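Local coordinates for protein 2''-aminoglycoside nucleotidyltransferase (Klebsiella pneumoniae, PDB 4WQK) that confers resistance to kanamycin, gentamicin, tobramycin and related aminoglycosides by magnesium-dependent adenylation of their 2''-hydroxyl group, at residues V7-K12 and E63-R68. Sequence-based numbering, arbitrary orientation.
Sequences VTLIHK and EMLGGR
In the nucleotidyltransferase-fold N-terminal domain, helix 5-19 meets the Schellman-motif turn that follows helix 55-64, where Leu65 reaches Leu9 and Lys12, one helical turn apart. Leu65 CD1 sits between the two, 4.3 Å from Leu9 CD1, methyl to methyl, and 4.3 Å from Lys12 CB. Its CD2 lies against the aliphatic part of Lys12 alone, 4.2 Å from both CB and CD of that chain. With its CG anti to the carbonyl carbon (chi1 -72°), Leu65 sends both methyls across the gap. Leu9 starts off to one side, and its CG, anti to the backbone N (chi1 179°), brings the branch closer. Lys12 runs past the methyl, extended to CE and bent at the last torsion, and NZ leads away. Behind Leu65, Gly66 takes a positive phi of 91° and its N bonds to Glu63 O at 3.0 Å, closing the last turn before the chain enters strand 68-73. Ile81 of strand 76-81 touches both leucines, tying the helix pair to the sheet, and Ile46 also packs on Leu9. With no hydrogen bond between the segments, dispersion and burial of apolar surface hold this small contact, and no directional bond fixes its geometry.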
loop_
_atom_site.group_PDB
_atom_site.type_symbol
_atom_site.label_atom_id
_atom_site.label_comp_id
_atom_site.label_asym_id
_atom_site.label_seq_id
_atom_site.Cartn_x
_atom_site.Cartn_y
_atom_site.Cartn_z
ATOM N N VAL A 7 -3.147 -11.510 -8.867
ATOM C CA VAL A 7 -1.738 -11.920 -8.723
ATOM C C VAL A 7 -1.032 -11.769 -10.067
ATOM O O VAL A 7 0.055 -11.166 -10.139
ATOM C CB VAL A 7 -1.597 -13.370 -8.217
ATOM C CG1 VAL A 7 -0.148 -13.867 -8.374
ATOM C CG2 VAL A 7 -1.988 -13.445 -6.733
ATOM N N THR A 8 -1.671 -12.227 -11.134
ATOM C CA THR A 8 -1.061 -12.148 -12.460
ATOM C C THR A 8 -0.855 -10.678 -12.827
ATOM O O THR A 8 0.210 -10.290 -13.344
ATOM C CB THR A 8 -1.926 -12.843 -13.508
ATOM O OG1 THR A 8 -2.006 -14.241 -13.195
ATOM C CG2 THR A 8 -1.308 -12.685 -14.878
ATOM N N LEU A 9 -1.828 -9.810 -12.495
ATOM C CA LEU A 9 -1.701 -8.390 -12.789
ATOM C C LEU A 9 -0.604 -7.710 -11.984
ATOM O O LEU A 9 0.173 -6.906 -12.528
ATOM C CB LEU A 9 -3.053 -7.689 -12.563
ATOM C CG LEU A 9 -2.995 -6.182 -12.840
ATOM C CD1 LEU A 9 -2.667 -5.894 -14.306
ATOM C CD2 LEU A 9 -4.379 -5.614 -12.500
ATOM N N ILE A 10 -0.502 -8.002 -10.687
ATOM C CA ILE A 10 0.572 -7.511 -9.842
ATOM C C ILE A 10 1.918 -7.913 -10.453
ATOM O O ILE A 10 2.830 -7.070 -10.564
ATOM C CB ILE A 10 0.451 -8.048 -8.390
ATOM C CG1 ILE A 10 -0.725 -7.368 -7.691
ATOM C CG2 ILE A 10 1.739 -7.783 -7.629
ATOM C CD1 ILE A 10 -1.130 -8.058 -6.355
ATOM N N HIS A 11 2.038 -9.171 -10.851
ATOM C CA HIS A 11 3.326 -9.592 -11.441
ATOM C C HIS A 11 3.595 -8.822 -12.742
ATOM O O HIS A 11 4.762 -8.382 -12.990
ATOM C CB HIS A 11 3.382 -11.108 -11.702
ATOM C CG HIS A 11 3.584 -11.924 -10.451
ATOM N ND1 HIS A 11 4.078 -13.214 -10.505
ATOM C CD2 HIS A 11 3.380 -11.653 -9.142
ATOM C CE1 HIS A 11 4.163 -13.696 -9.274
ATOM N NE2 HIS A 11 3.732 -12.772 -8.427
ATOM N N LYS A 12 2.590 -8.639 -13.588
ATOM C CA LYS A 12 2.822 -7.846 -14.816
ATOM C C LYS A 12 3.240 -6.406 -14.532
ATOM O O LYS A 12 4.145 -5.881 -15.205
ATOM C CB LYS A 12 1.581 -7.810 -15.703
ATOM C CG LYS A 12 1.278 -9.079 -16.422
ATOM C CD LYS A 12 0.001 -8.962 -17.270
ATOM C CE LYS A 12 -0.207 -10.231 -18.091
ATOM N NZ LYS A 12 -1.642 -10.603 -18.093
ATOM N N GLU A 63 -1.078 2.222 -19.098
ATOM C CA GLU A 63 -1.535 2.313 -20.486
ATOM C C GLU A 63 -1.027 1.142 -21.322
ATOM O O GLU A 63 -1.742 0.650 -22.193
ATOM C CB GLU A 63 -1.097 3.645 -21.094
ATOM C CG GLU A 63 -1.811 4.832 -20.438
ATOM C CD GLU A 63 -1.183 6.177 -20.767
ATOM O OE1 GLU A 63 -0.606 6.319 -21.870
ATOM O OE2 GLU A 63 -1.271 7.097 -19.915
ATOM N N MET A 64 0.216 0.725 -21.087
ATOM C CA MET A 64 0.810 -0.346 -21.866
ATOM C C MET A 64 0.051 -1.650 -21.614
ATOM O O MET A 64 -0.081 -2.489 -22.507
ATOM C CB MET A 64 2.294 -0.478 -21.496
ATOM C CG MET A 64 3.082 -1.365 -22.399
ATOM S SD MET A 64 4.050 -2.517 -21.469
ATOM C CE MET A 64 2.677 -3.560 -21.095
ATOM N N LEU A 65 -0.462 -1.798 -20.406
ATOM C CA LEU A 65 -1.237 -2.980 -19.999
ATOM C C LEU A 65 -2.717 -2.874 -20.386
ATOM O O LEU A 65 -3.534 -3.753 -20.053
ATOM C CB LEU A 65 -1.084 -3.164 -18.491
ATOM C CG LEU A 65 0.279 -3.658 -18.038
ATOM C CD1 LEU A 65 0.299 -3.758 -16.533
ATOM C CD2 LEU A 65 0.606 -5.016 -18.652
ATOM N N GLY A 66 -3.070 -1.801 -21.077
ATOM C CA GLY A 66 -4.408 -1.641 -21.646
ATOM C C GLY A 66 -5.399 -0.945 -20.731
ATOM O O GLY A 66 -6.599 -0.924 -21.005
ATOM N N GLY A 67 -4.895 -0.334 -19.667
ATOM C CA GLY A 67 -5.753 0.369 -18.731
ATOM C C GLY A 67 -5.726 1.879 -18.875
ATOM O O GLY A 67 -5.174 2.448 -19.834
ATOM N N ARG A 68 -6.308 2.545 -17.889
ATOM C CA ARG A 68 -6.445 3.989 -17.941
ATOM C C ARG A 68 -6.531 4.547 -16.536
ATOM O O ARG A 68 -6.893 3.833 -15.598
ATOM C CB ARG A 68 -7.681 4.376 -18.750
ATOM C CG ARG A 68 -8.965 3.852 -18.162
ATOM C CD ARG A 68 -10.184 4.266 -18.995
ATOM N NE ARG A 68 -10.375 5.716 -19.012
ATOM C CZ ARG A 68 -10.993 6.400 -18.046
ATOM N NH1 ARG A 68 -11.447 5.765 -16.965
ATOM N NH2 ARG A 68 -11.130 7.718 -18.142
#